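Local structure of insecticidal Delta-Endotoxin Cry8Ea1 (Bacillus Thuringiensis, 3EB7) at residues W48-I59 against V130-A139. The protein is an insecticidal crystal toxin toxic to larvae of the underground pest Holotrichia parallela, probably forming pores in gut-cell membranes as other three-domain Cry toxins do. Numbering follows the deposited sequence.
Sequences WEIFMEQVEALI and VPLLSVYAQA
Phe51, Val55 and Ile59 meet Val130, Pro131, Ser134 and Gln138 in a buried, largely apolar helix-helix contact, where helix 47-59 packs along its length against the first turns of helix 133-153 and the turn leading into it. The two axes run in opposing senses but well inclined, with 139° between N-to-C directions, and approach to 8.3 Å. At one end, Gln138 CG sits over one face of the Phe51 ring, 4.0 Å from its centroid and 25° off its normal, a CH-pi contact displaced toward CZ. The chain of Gln138 bends beyond CG, and its amide plane lies nearly parallel to the ring. Trp48 brings CZ3 within 3.6 Å of Gln138 CB. Helical packing of this kind builds the N-terminal domain of three-domain Cry toxins, an alpha-helical bundle regarded as the pore-forming part; helices 2-20, 65-93 and 198-220 supply further neighbours here. Val135 CG2 rests against the near side of helix 47-59, touching the carbonyl oxygen of Trp48, CB of Phe51 and CG of Met52, 3.7 Å from the last, while the methyl end of Met52 lies alongside CD2 of Leu132. Val55 fits closely against the type I turn from Val130 to Leu133, its CG1 3.2 Å from the carbonyl oxygen of Val130 and its CG2 beside Ser134 OG. Ile59 CG1 lies between backbone N and carbonyl carbon (chi1 69°), and the extended chain beyond carries CD1 over the Pro131 ring, 3.6 Å from Pro131 CD. Glu56 offers CG to Pro131, its carboxylate salt-bridged to Arg68.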
# COMPACT_ATOMS: atom_id res chain seq x y z
N TRP A 48 8.02 -4.98 19.37
CA TRP A 48 8.53 -3.66 18.96
C TRP A 48 10.05 -3.61 18.66
O TRP A 48 10.50 -2.80 17.84
CB TRP A 48 8.15 -2.60 20.00
CG TRP A 48 6.65 -2.55 20.26
CD1 TRP A 48 5.95 -3.26 21.18
CD2 TRP A 48 5.69 -1.76 19.55
NE1 TRP A 48 4.61 -2.95 21.11
CE2 TRP A 48 4.42 -2.03 20.12
CE3 TRP A 48 5.79 -0.83 18.51
CZ2 TRP A 48 3.25 -1.41 19.67
CZ3 TRP A 48 4.64 -0.21 18.08
CH2 TRP A 48 3.38 -0.51 18.64
N GLU A 49 10.82 -4.46 19.34
CA GLU A 49 12.26 -4.59 19.08
C GLU A 49 12.46 -5.10 17.65
O GLU A 49 13.34 -4.65 16.99
CB GLU A 49 12.94 -5.52 20.11
CG GLU A 49 14.28 -6.12 19.67
CD GLU A 49 15.44 -5.10 19.60
OE1 GLU A 49 15.23 -3.90 19.87
OE2 GLU A 49 16.59 -5.51 19.27
N ILE A 50 11.61 -6.01 17.19
CA ILE A 50 11.60 -6.43 15.78
C ILE A 50 11.42 -5.29 14.74
O ILE A 50 12.09 -5.30 13.69
CB ILE A 50 10.59 -7.60 15.59
CG1 ILE A 50 11.05 -8.79 16.44
CG2 ILE A 50 10.40 -7.99 14.09
CD1 ILE A 50 10.00 -9.88 16.62
N PHE A 51 10.55 -4.33 15.02
CA PHE A 51 10.39 -3.11 14.21
C PHE A 51 11.66 -2.26 14.15
O PHE A 51 12.00 -1.67 13.10
CB PHE A 51 9.19 -2.26 14.70
CG PHE A 51 7.83 -2.85 14.38
CD1 PHE A 51 6.93 -3.16 15.38
CD2 PHE A 51 7.45 -3.07 13.04
CE1 PHE A 51 5.66 -3.71 15.08
CE2 PHE A 51 6.18 -3.61 12.72
CZ PHE A 51 5.30 -3.94 13.75
N MET A 52 12.38 -2.20 15.27
CA MET A 52 13.62 -1.45 15.33
C MET A 52 14.71 -2.16 14.53
O MET A 52 15.41 -1.54 13.72
CB MET A 52 14.07 -1.26 16.77
CG MET A 52 13.14 -0.44 17.60
SD MET A 52 13.87 -0.16 19.26
CE MET A 52 12.47 0.61 20.09
N GLU A 53 14.85 -3.45 14.77
CA GLU A 53 15.81 -4.27 14.04
C GLU A 53 15.61 -4.20 12.52
O GLU A 53 16.58 -4.14 11.75
CB GLU A 53 15.78 -5.72 14.54
CG GLU A 53 16.19 -5.86 16.01
CD GLU A 53 16.21 -7.33 16.50
OE1 GLU A 53 15.93 -8.26 15.72
OE2 GLU A 53 16.50 -7.56 17.69
N GLN A 54 14.36 -4.23 12.10
CA GLN A 54 14.02 -4.06 10.68
C GLN A 54 14.67 -2.81 10.06
O GLN A 54 15.44 -2.90 9.12
CB GLN A 54 12.49 -3.99 10.50
CG GLN A 54 12.09 -3.73 9.09
CD GLN A 54 10.64 -3.28 8.95
OE1 GLN A 54 10.03 -3.50 7.90
NE2 GLN A 54 10.10 -2.66 9.99
N VAL A 55 14.35 -1.64 10.58
CA VAL A 55 14.77 -0.40 9.92
C VAL A 55 16.28 -0.21 10.13
O VAL A 55 16.94 0.28 9.25
CB VAL A 55 13.86 0.78 10.34
CG1 VAL A 55 14.14 2.05 9.49
CG2 VAL A 55 12.38 0.37 10.16
N GLU A 56 16.82 -0.62 11.28
CA GLU A 56 18.28 -0.63 11.49
C GLU A 56 19.01 -1.46 10.44
O GLU A 56 20.05 -1.05 9.92
CB GLU A 56 18.66 -1.08 12.91
CG GLU A 56 18.28 -0.09 14.06
CD GLU A 56 18.57 -0.73 15.46
OE1 GLU A 56 19.49 -0.26 16.19
OE2 GLU A 56 17.89 -1.74 15.82
N ALA A 57 18.49 -2.65 10.14
CA ALA A 57 19.02 -3.47 9.04
C ALA A 57 18.88 -2.78 7.64
O ALA A 57 19.77 -2.89 6.83
CB ALA A 57 18.39 -4.88 9.05
N LEU A 58 17.78 -2.09 7.37
CA LEU A 58 17.52 -1.48 6.05
C LEU A 58 18.45 -0.31 5.76
O LEU A 58 18.86 -0.10 4.62
CB LEU A 58 16.06 -0.99 5.94
CG LEU A 58 14.95 -2.05 5.81
CD1 LEU A 58 13.60 -1.37 5.75
CD2 LEU A 58 15.15 -2.90 4.58
N ILE A 59 18.77 0.45 6.80
CA ILE A 59 19.58 1.64 6.67
C ILE A 59 21.02 1.50 7.19
O ILE A 59 21.85 2.37 6.95
CB ILE A 59 18.89 2.84 7.38
CG1 ILE A 59 18.89 2.65 8.90
CG2 ILE A 59 17.49 3.09 6.74
CD1 ILE A 59 18.36 3.83 9.68
N VAL A 130 14.41 7.92 11.60
CA VAL A 130 14.29 6.85 10.60
C VAL A 130 14.35 5.42 11.22
O VAL A 130 13.39 4.65 11.11
CB VAL A 130 15.34 7.00 9.47
CG1 VAL A 130 15.23 5.82 8.46
CG2 VAL A 130 15.22 8.39 8.76
N PRO A 131 15.46 5.07 11.89
CA PRO A 131 15.44 3.70 12.42
C PRO A 131 14.22 3.41 13.34
O PRO A 131 13.83 2.25 13.48
CB PRO A 131 16.77 3.57 13.18
CG PRO A 131 17.19 5.00 13.44
CD PRO A 131 16.70 5.78 12.25
N LEU A 132 13.64 4.45 13.93
CA LEU A 132 12.45 4.31 14.80
C LEU A 132 11.11 4.52 14.09
O LEU A 132 10.08 4.53 14.74
CB LEU A 132 12.53 5.26 16.00
CG LEU A 132 13.61 5.04 17.07
CD1 LEU A 132 13.79 6.37 17.85
CD2 LEU A 132 13.30 3.87 18.05
N LEU A 133 11.13 4.68 12.77
CA LEU A 133 9.92 5.03 11.99
C LEU A 133 8.83 3.96 11.99
O LEU A 133 7.65 4.29 12.16
CB LEU A 133 10.28 5.32 10.54
CG LEU A 133 9.70 6.51 9.79
CD1 LEU A 133 9.41 6.11 8.35
CD2 LEU A 133 8.51 7.20 10.45
N SER A 134 9.20 2.69 11.78
CA SER A 134 8.15 1.64 11.86
C SER A 134 7.52 1.49 13.28
O SER A 134 6.31 1.34 13.39
CB SER A 134 8.53 0.31 11.18
OG SER A 134 9.63 -0.33 11.78
N VAL A 135 8.32 1.61 14.36
CA VAL A 135 7.77 1.75 15.71
C VAL A 135 6.80 2.95 15.75
O VAL A 135 5.64 2.85 16.18
CB VAL A 135 8.91 1.93 16.80
CG1 VAL A 135 8.35 2.42 18.15
CG2 VAL A 135 9.70 0.62 16.99
N TYR A 136 7.29 4.11 15.31
CA TYR A 136 6.49 5.33 15.34
C TYR A 136 5.15 5.16 14.62
O TYR A 136 4.11 5.49 15.19
CB TYR A 136 7.29 6.47 14.74
CG TYR A 136 6.55 7.79 14.73
CD1 TYR A 136 6.84 8.77 15.68
CD2 TYR A 136 5.57 8.05 13.75
CE1 TYR A 136 6.17 9.98 15.66
CE2 TYR A 136 4.88 9.26 13.73
CZ TYR A 136 5.20 10.23 14.67
OH TYR A 136 4.54 11.45 14.65
N ALA A 137 5.17 4.64 13.40
CA ALA A 137 3.93 4.36 12.62
C ALA A 137 2.92 3.43 13.31
O ALA A 137 1.69 3.69 13.32
CB ALA A 137 4.28 3.84 11.18
N GLN A 138 3.41 2.36 13.91
CA GLN A 138 2.55 1.44 14.61
C GLN A 138 2.01 2.03 15.92
O GLN A 138 0.83 1.80 16.26
CB GLN A 138 3.26 0.08 14.82
CG GLN A 138 3.63 -0.65 13.52
CD GLN A 138 2.41 -0.93 12.61
OE1 GLN A 138 2.49 -0.81 11.37
NE2 GLN A 138 1.29 -1.27 13.21
N ALA A 139 2.83 2.79 16.64
CA ALA A 139 2.34 3.46 17.86
C ALA A 139 1.32 4.58 17.57
O ALA A 139 0.27 4.72 18.26
CB ALA A 139 3.53 4.00 18.68